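Local coordinates for protein endo-1,4-b-d-mannanase (Trichoderma reesei, PDB 1QNR) that hydrolyses internal beta-1,4-mannosidic linkages of mannan polysaccharides, as a fungal glycoside hydrolase of family 5 built on a TIM barrel, at residues A[24-27]-A[28-31]; A[136-139]-A[140-144]; A[251-254]-A[255-259]; A[335-338]-A[339-343]. All blocks are in the same frame, centred on the assembly; numbering follows the deposited sequence. Where two conformers were deposited one is given.

Contact 1. Residues A[24-27]-A[28-31]; sequences TNCY and WCSF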
# COMPACT_ATOMS: atom_id res chain seq x y z
N THR A 24 -1.80 9.37 2.40
CA THR A 24 -2.76 9.16 1.29
C THR A 24 -2.21 8.13 0.29
O THR A 24 -1.01 7.87 0.27
CB THR A 24 -3.03 10.51 0.55
OG1 THR A 24 -4.09 10.33 -0.43
CG2 THR A 24 -1.78 11.01 -0.25
N ASN A 25 -3.13 7.57 -0.51
CA ASN A 25 -2.75 6.68 -1.60
C ASN A 25 -2.64 7.45 -2.91
O ASN A 25 -3.53 8.29 -3.23
CB ASN A 25 -3.84 5.56 -1.84
CG ASN A 25 -3.73 4.52 -0.75
OD1 ASN A 25 -2.99 3.51 -0.81
ND2 ASN A 25 -4.48 4.70 0.37
N CYS A 26 -1.53 7.26 -3.64
CA CYS A 26 -1.32 7.87 -4.97
C CYS A 26 -0.66 6.86 -5.87
O CYS A 26 0.55 6.92 -6.21
CB CYS A 26 -0.47 9.15 -4.82
SG CYS A 26 -0.33 10.02 -6.47
N TYR A 27 -1.41 5.81 -6.28
CA TYR A 27 -0.80 4.70 -7.04
C TYR A 27 -0.13 5.23 -8.30
O TYR A 27 0.95 4.72 -8.69
CB TYR A 27 -1.81 3.55 -7.38
CG TYR A 27 -2.73 3.85 -8.55
CD1 TYR A 27 -2.30 3.58 -9.87
CD2 TYR A 27 -4.00 4.36 -8.34
CE1 TYR A 27 -3.16 3.91 -10.94
CE2 TYR A 27 -4.86 4.67 -9.39
CZ TYR A 27 -4.40 4.41 -10.68
OH TYR A 27 -5.26 4.70 -11.77
N TRP A 28 -0.79 6.23 -8.89
CA TRP A 28 -0.48 6.70 -10.24
C TRP A 28 0.71 7.65 -10.26
O TRP A 28 1.32 7.94 -11.33
CB TRP A 28 -1.76 7.39 -10.80
CG TRP A 28 -2.42 8.39 -9.87
CD1 TRP A 28 -3.51 8.15 -9.07
CD2 TRP A 28 -2.06 9.79 -9.62
NE1 TRP A 28 -3.81 9.31 -8.31
CE2 TRP A 28 -2.93 10.31 -8.65
CE3 TRP A 28 -1.04 10.66 -10.14
CZ2 TRP A 28 -2.93 11.65 -8.19
CZ3 TRP A 28 -1.00 11.99 -9.63
CH2 TRP A 28 -1.93 12.44 -8.68
N CYS A 29 1.17 8.08 -9.07
CA CYS A 29 2.34 8.96 -9.01
C CYS A 29 3.58 8.30 -9.62
O CYS A 29 4.45 8.89 -10.30
CB CYS A 29 2.59 9.25 -7.47
SG CYS A 29 1.57 10.65 -6.73
N SER A 30 3.66 6.94 -9.45
CA SER A 30 4.81 6.17 -9.99
C SER A 30 4.92 6.12 -11.50
O SER A 30 5.99 5.71 -11.98
CB SER A 30 4.64 4.63 -9.58
OG SER A 30 4.58 4.64 -8.14
N PHE A 31 3.85 6.49 -12.23
CA PHE A 31 3.87 6.34 -13.70
C PHE A 31 3.87 7.71 -14.38
O PHE A 31 3.73 7.79 -15.62
CB PHE A 31 2.61 5.50 -14.12
CG PHE A 31 2.43 4.20 -13.34
CD1 PHE A 31 3.56 3.41 -13.04
CD2 PHE A 31 1.15 3.74 -13.05
CE1 PHE A 31 3.35 2.19 -12.32
CE2 PHE A 31 0.97 2.52 -12.41
CZ PHE A 31 2.06 1.77 -11.99
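Cys26 and Cys29 meet across a tight turn that leads from the end of strand 21-25 into a short 3-10 segment: Cys29 N bonds Cys26 O at 3.1 Å, i to i+3, closing a beta turn with Tyr27 and Trp28 at its corners. The same two residues are joined covalently, SG to SG at 2.0 Å, with a disulfide torsion of 85°. Trp28, inside this small ring, folds its indole back over the sulfur: Cys26 SG sits 3.3 Å from the centroid of the six-membered ring, almost on its normal, while Cys29 SG lies on the same side nearer the rim. The first torsion of Trp28 (chi1 48°) sets CG between its own N and carbonyl carbon, which turns the indole toward the bridge. Tyr27 meets the other end of this side chain. The edge of the five-membered ring, through CD1, faces the phenol in a T-shaped pair with planes at 86°, and Trp28 CB lies over the phenol as a CH-pi contact, 3.9 Å from the centroid. Phe31 CE2 approaches the rim of the phenol at Tyr27 CD1. Beyond the turn, Trp308 O takes the indole N-H and Asn319 ND2 bonds the Tyr27 hydroxyl. The whole is a beta turn closed by a Cys-X-X-Cys disulfide, with a sulfur-aromatic contact, at the C-terminal end of a parallel TIM-barrel strand.

Contact 2. Residues A[136-139]-A[140-144]; sequences TNTA and AQTQY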
# COMPACT_ATOMS: atom_id res chain seq x y z
N THR A 136 3.09 -20.89 -4.85
CA THR A 136 4.07 -22.00 -4.76
C THR A 136 4.55 -22.39 -6.14
O THR A 136 5.13 -23.51 -6.32
CB THR A 136 3.38 -23.22 -4.08
OG1 THR A 136 2.15 -23.61 -4.71
CG2 THR A 136 3.13 -22.93 -2.62
N ASN A 137 4.37 -21.56 -7.17
CA ASN A 137 4.87 -21.79 -8.55
C ASN A 137 6.35 -21.40 -8.61
O ASN A 137 6.67 -20.21 -8.43
CB ASN A 137 3.99 -21.00 -9.53
CG ASN A 137 4.37 -21.08 -10.99
OD1 ASN A 137 5.57 -21.05 -11.32
ND2 ASN A 137 3.37 -21.12 -11.87
N THR A 138 7.26 -22.42 -8.76
CA THR A 138 8.68 -22.06 -8.64
C THR A 138 9.18 -21.02 -9.66
O THR A 138 9.92 -20.10 -9.28
CB THR A 138 9.57 -23.35 -8.78
OG1 THR A 138 9.09 -24.32 -7.78
CG2 THR A 138 11.02 -22.98 -8.57
N ALA A 139 8.81 -21.14 -10.94
CA ALA A 139 9.28 -20.14 -11.92
C ALA A 139 8.68 -18.78 -11.61
O ALA A 139 9.39 -17.75 -11.73
CB ALA A 139 8.87 -20.60 -13.32
N ALA A 140 7.40 -18.72 -11.20
CA ALA A 140 6.81 -17.36 -10.90
C ALA A 140 7.48 -16.76 -9.67
O ALA A 140 7.78 -15.53 -9.70
CB ALA A 140 5.29 -17.51 -10.67
N GLN A 141 7.70 -17.56 -8.61
CA GLN A 141 8.30 -16.98 -7.39
C GLN A 141 9.77 -16.61 -7.62
O GLN A 141 10.23 -15.63 -7.03
CB GLN A 141 8.16 -17.99 -6.22
CG GLN A 141 6.71 -18.13 -5.72
CD GLN A 141 6.10 -16.77 -5.29
OE1 GLN A 141 6.71 -16.04 -4.49
NE2 GLN A 141 4.92 -16.48 -5.86
N THR A 142 10.50 -17.39 -8.48
CA THR A 142 11.88 -17.03 -8.78
C THR A 142 11.97 -15.68 -9.48
O THR A 142 12.78 -14.79 -9.12
CB THR A 142 12.53 -18.13 -9.67
OG1 THR A 142 12.59 -19.30 -8.82
CG2 THR A 142 13.96 -17.76 -10.06
N GLN A 143 11.08 -15.39 -10.45
CA GLN A 143 11.05 -14.07 -11.09
C GLN A 143 10.53 -12.99 -10.17
O GLN A 143 11.15 -11.88 -10.16
CB GLN A 143 10.27 -14.12 -12.43
CG GLN A 143 10.40 -12.84 -13.23
CD GLN A 143 11.80 -12.49 -13.68
OE1 GLN A 143 12.62 -13.40 -13.98
NE2 GLN A 143 12.19 -11.21 -13.77
N TYR A 144 9.50 -13.22 -9.37
CA TYR A 144 9.01 -12.23 -8.38
C TYR A 144 10.17 -11.83 -7.45
O TYR A 144 10.34 -10.61 -7.15
CB TYR A 144 7.82 -12.79 -7.60
CG TYR A 144 7.39 -12.01 -6.37
CD1 TYR A 144 6.67 -10.79 -6.46
CD2 TYR A 144 7.64 -12.53 -5.09
CE1 TYR A 144 6.30 -10.09 -5.31
CE2 TYR A 144 7.23 -11.85 -3.93
CZ TYR A 144 6.59 -10.61 -4.06
OH TYR A 144 6.22 -9.99 -2.85
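Asn137 stands just ahead of helix 138-155, and the chain from there to Tyr144 forms the first turns of that helix, with Gln141 N bonded to Asn137 O at 2.8 Å and Gln143 N to Ala139 O at 3.2 Å. The Asn137 side chain folds forward over the helix start: CG points away from its own backbone N (chi1 178°), and OD1 accepts from Ala140 N at 3.0 Å. The N-H points nearly straight at the oxygen (166°) but comes from above the amide plane. Ala140 CB lies over the same face of the carboxamide, 3.7 Å from Asn137 CG, so the cap has an apolar contact beside its polar one. The ND2 end is held by Phe127 O of helix 119-127. At the next residue, Thr138 O takes two donors from Thr142, one turn on: the backbone N at 2.9 Å and the hydroxyl OG1 at 2.8 Å. They arrive from opposite faces of the carbonyl plane, OG1 being swung back beside its own N (chi1 -66°), a bond common within helices. The first torsion of Gln141 likewise sets CG on the N side, 3.4 Å from Asn137 O; the bend at the second directs the amide toward Trp134 O and the Trp183 indole N-H. The asparagine N-cap marks the start of helix 138-155.

Contact 3. Residues A[251-254]-A[255-259]; sequences YTWG and NGWIQ. With NAG (2-acetamido-2-deoxy-beta-D-glucopyranose), chain H.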
# COMPACT_ATOMS: atom_id res chain seq x y z
N TYR A 251 -22.06 1.74 6.02
CA TYR A 251 -20.89 2.54 6.37
C TYR A 251 -20.56 2.53 7.82
O TYR A 251 -19.37 2.51 8.26
CB TYR A 251 -21.11 4.00 5.85
CG TYR A 251 -21.17 4.12 4.34
CD1 TYR A 251 -20.25 3.56 3.48
CD2 TYR A 251 -22.24 4.84 3.72
CE1 TYR A 251 -20.32 3.67 2.11
CE2 TYR A 251 -22.29 4.96 2.38
CZ TYR A 251 -21.35 4.43 1.53
OH TYR A 251 -21.44 4.56 0.17
N THR A 252 -21.53 2.58 8.77
CA THR A 252 -21.27 2.63 10.21
C THR A 252 -20.64 1.37 10.78
O THR A 252 -19.91 1.45 11.79
CB THR A 252 -22.57 2.99 10.99
OG1 THR A 252 -23.52 1.96 10.59
CG2 THR A 252 -23.16 4.31 10.59
N TRP A 253 -20.78 0.25 10.06
CA TRP A 253 -20.09 -1.01 10.38
C TRP A 253 -18.57 -0.83 10.33
O TRP A 253 -17.80 -1.58 10.92
CB TRP A 253 -20.55 -2.09 9.37
CG TRP A 253 -19.85 -3.42 9.34
CD1 TRP A 253 -20.25 -4.55 10.00
CD2 TRP A 253 -18.65 -3.81 8.59
NE1 TRP A 253 -19.40 -5.59 9.72
CE2 TRP A 253 -18.40 -5.16 8.86
CE3 TRP A 253 -17.81 -3.08 7.73
CZ2 TRP A 253 -17.31 -5.85 8.32
CZ3 TRP A 253 -16.73 -3.77 7.15
CH2 TRP A 253 -16.49 -5.12 7.46
N GLY A 254 -18.06 0.17 9.60
CA GLY A 254 -16.62 0.41 9.49
C GLY A 254 -15.97 0.77 10.81
O GLY A 254 -14.77 0.48 10.97
N ASN A 255 -16.71 1.38 11.75
CA ASN A 255 -16.10 1.72 13.04
C ASN A 255 -15.68 0.46 13.79
O ASN A 255 -14.56 0.40 14.34
CB ASN A 255 -17.07 2.58 13.90
CG ASN A 255 -17.32 3.88 13.15
OD1 ASN A 255 -16.44 4.76 12.99
ND2 ASN A 255 -18.52 4.07 12.56
N GLY A 256 -16.55 -0.57 13.84
CA GLY A 256 -16.18 -1.83 14.50
C GLY A 256 -15.03 -2.55 13.78
O GLY A 256 -14.21 -3.23 14.39
N TRP A 257 -15.02 -2.48 12.41
CA TRP A 257 -13.89 -3.04 11.64
C TRP A 257 -12.54 -2.41 12.06
O TRP A 257 -11.54 -3.16 12.25
CB TRP A 257 -14.16 -2.80 10.15
CG TRP A 257 -13.17 -3.39 9.18
CD1 TRP A 257 -12.23 -2.70 8.44
CD2 TRP A 257 -13.02 -4.76 8.78
NE1 TRP A 257 -11.49 -3.55 7.64
CE2 TRP A 257 -12.00 -4.83 7.83
CE3 TRP A 257 -13.69 -5.96 9.14
CZ2 TRP A 257 -11.63 -6.02 7.18
CZ3 TRP A 257 -13.30 -7.15 8.54
CH2 TRP A 257 -12.29 -7.17 7.57
N ILE A 258 -12.51 -1.08 12.22
CA ILE A 258 -11.26 -0.45 12.72
C ILE A 258 -10.94 -0.95 14.12
O ILE A 258 -9.78 -1.27 14.43
CB ILE A 258 -11.48 1.10 12.72
CG1 ILE A 258 -11.64 1.62 11.27
CG2 ILE A 258 -10.30 1.78 13.42
CD1 ILE A 258 -12.30 3.03 11.25
N GLN A 259 -11.95 -0.94 15.05
CA GLN A 259 -11.68 -1.32 16.44
C GLN A 259 -11.16 -2.77 16.56
O GLN A 259 -10.23 -3.01 17.34
CB GLN A 259 -12.98 -1.16 17.28
CG GLN A 259 -13.40 0.31 17.39
CD GLN A 259 -14.80 0.48 17.98
OE1 GLN A 259 -15.69 -0.32 17.80
NE2 GLN A 259 -14.90 1.61 18.71
C1 NAG H . -26.04 -1.03 10.08
C2 NAG H . -27.07 -0.35 10.92
C3 NAG H . -27.00 -0.71 12.39
C4 NAG H . -26.60 -2.20 12.51
C5 NAG H . -25.24 -2.48 11.81
C6 NAG H . -24.86 -3.94 11.96
C7 NAG H . -27.51 1.85 9.80
C8 NAG H . -27.44 3.32 10.01
N2 NAG H . -26.98 1.12 10.81
O3 NAG H . -28.29 -0.43 12.96
O4 NAG H . -26.42 -2.57 13.90
O5 NAG H . -25.34 -2.21 10.43
O6 NAG H . -23.82 -4.34 11.15
O7 NAG H . -27.99 1.36 8.88
O HOH W 1 -19.44 -0.47 13.99
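Thr252 O is gripped by two N-H groups of Asn255 and by a water. Asn255 N reaches it at 3.2 Å from above the carbonyl plane, and Asn255 ND2 at 3.1 Å from the same face, less tilted but with a more bent N-H (140°). The water donates to this oxygen and accepts from Gly256 N at 2.9 Å, bridging the first turn. The Asn255 amide is pinned at its other end by Thr293 OG1 of helix 283-295. Farther along, Ile258 N bonds Gly254 O, and Ile258 CG1 lies 3.3 Å from that oxygen. On another side of the helix Trp253 and Trp257, one turn apart, run alongside each other. Both first torsions are extended, which sends the indoles the same way, and their six-membered rings are slid apart, with planes at 26° and little overlap. Trp253 CH2 supplies the close touch, 3.4 Å from Trp257 CE3. Asp213 OD1 holds the Trp253 N-H and His241 O that of Trp257. Near the Trp253 edge, CD1 comes 3.8 Å from O6 of the N-acetylglucosamine. The arrangement is the start of a barrel-surface helix, carrying a tryptophan pair beside a protein-linked glycan.

Contact 4. Residues A[335-338]-A[339-343]; sequences LVKN and HVDAI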
# COMPACT_ATOMS: atom_id res chain seq x y z
N LEU A 335 -11.86 16.10 4.76
CA LEU A 335 -11.17 14.82 5.04
C LEU A 335 -9.67 14.89 5.11
O LEU A 335 -8.99 13.90 5.45
CB LEU A 335 -11.58 13.82 3.89
CG LEU A 335 -13.07 13.45 3.93
CD1 LEU A 335 -13.44 12.56 2.72
CD2 LEU A 335 -13.48 12.78 5.25
N VAL A 336 -9.06 16.04 4.73
CA VAL A 336 -7.63 16.26 4.79
C VAL A 336 -7.29 17.41 5.76
O VAL A 336 -6.76 17.11 6.83
CB VAL A 336 -7.00 16.49 3.37
CG1 VAL A 336 -5.48 16.52 3.50
CG2 VAL A 336 -7.45 15.38 2.43
N LYS A 337 -7.58 18.67 5.39
CA LYS A 337 -7.18 19.77 6.32
C LYS A 337 -7.88 19.59 7.67
O LYS A 337 -7.06 19.74 8.64
CB LYS A 337 -7.56 21.10 5.64
CG LYS A 337 -7.11 22.28 6.51
CD LYS A 337 -7.22 23.66 5.92
CE LYS A 337 -7.65 24.66 7.02
NZ LYS A 337 -6.60 24.80 8.07
N ASN A 338 -9.14 19.30 7.83
CA ASN A 338 -9.75 19.22 9.19
C ASN A 338 -9.17 18.04 9.94
O ASN A 338 -9.01 18.10 11.19
CB ASN A 338 -11.28 19.12 9.19
CG ASN A 338 -12.04 20.37 8.70
OD1 ASN A 338 -13.28 20.28 8.40
ND2 ASN A 338 -11.30 21.42 8.48
N HIS A 339 -8.83 16.91 9.27
CA HIS A 339 -8.27 15.75 9.97
C HIS A 339 -6.86 15.98 10.40
O HIS A 339 -6.51 15.74 11.61
CB HIS A 339 -8.33 14.55 8.99
CG HIS A 339 -7.89 13.26 9.63
ND1 HIS A 339 -8.27 12.84 10.92
CD2 HIS A 339 -7.11 12.25 9.13
CE1 HIS A 339 -7.74 11.64 11.15
NE2 HIS A 339 -7.04 11.23 10.07
N VAL A 340 -5.99 16.58 9.56
CA VAL A 340 -4.64 16.98 9.99
C VAL A 340 -4.73 17.97 11.17
O VAL A 340 -3.93 17.83 12.13
CB VAL A 340 -3.84 17.59 8.80
CG1 VAL A 340 -2.50 18.23 9.26
CG2 VAL A 340 -3.58 16.45 7.78
N ASP A 341 -5.71 18.88 11.17
CA ASP A 341 -5.79 19.84 12.31
C ASP A 341 -6.17 19.12 13.58
O ASP A 341 -5.66 19.51 14.66
CB ASP A 341 -6.77 20.96 11.93
CG ASP A 341 -6.25 22.00 10.95
OD1 ASP A 341 -5.05 22.08 10.62
OD2 ASP A 341 -7.18 22.72 10.48
N ALA A 342 -6.98 18.05 13.52
CA ALA A 342 -7.38 17.34 14.75
C ALA A 342 -6.24 16.49 15.28
O ALA A 342 -6.15 16.22 16.50
CB ALA A 342 -8.57 16.43 14.44
N ILE A 343 -5.35 15.97 14.39
CA ILE A 343 -4.19 15.20 14.85
C ILE A 343 -3.20 16.10 15.58
O ILE A 343 -2.64 15.70 16.61
CB ILE A 343 -3.51 14.54 13.59
CG1 ILE A 343 -4.45 13.47 13.04
CG2 ILE A 343 -2.13 13.98 13.92
CD1 ILE A 343 -4.04 12.98 11.63
O HOH W 2 -9.60 23.04 10.08
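Lys337 and Asp341, one turn apart on helix 330-343, form an i to i+4 salt bridge near the C terminus of this barrel-side helix. Its charged ends meet as Lys337 NZ to Asp341 OD2 at 3.2 Å, on the syn lone pair of the carboxylate oxygen. The lysine chain starts out straight (chi1 -177°) and only turns back at its last two torsions, which brings the ammonium to the edge of the carboxylate, nearly in its plane. Water shares the same oxygen: it donates to Asp341 OD2 and also accepts a weak bond from Asn338 ND2. The pair is on an exposed side, where solvent probably softens the attraction. Among the backbone bonds, Val340 N to Val336 O is nearly linear at 2.9 Å, following the wider pi-type turn at 335-337. Asp341 N to Lys337 O and Ala342 N to Asn338 O continue the helix, the latter with a more bent N-H of 140°. Val340 CG2 makes a methyl-carbonyl contact with Val336 O at 3.4 Å. Apolar packing is supplied by both valines against Leu50 in a neighbouring loop. His339 turns its ring inward, where Asp303 OD2 bonds NE2 and strand 21-25 lies alongside at Ala22. At the root of that side chain, His339 CB lies 3.7 Å from Leu335 O, an oxygen that also takes an amide N-H from Gln291.

How the contacts relate
From the N terminus the contacts follow in series, each a local turn of continuous chain; none nests within or crosses another. Contact 1 closes the short loop leaving strand 21-25, at the C-terminal end of that barrel strand. Contact 2 opens helix 138-155, and contact 3 opens helix 253-267, their centres about 37 Å apart on the periphery. Contact 4 lies near the end of the last helix, 330-343, about 43 Å between centres from contact 2 and on the opposite side of the chain's centre. It also returns to the first region, since this last helix packs back on strand 21-25, the strand that feeds contact 1. Helix 283-295 is touched by both contacts 3 and 4.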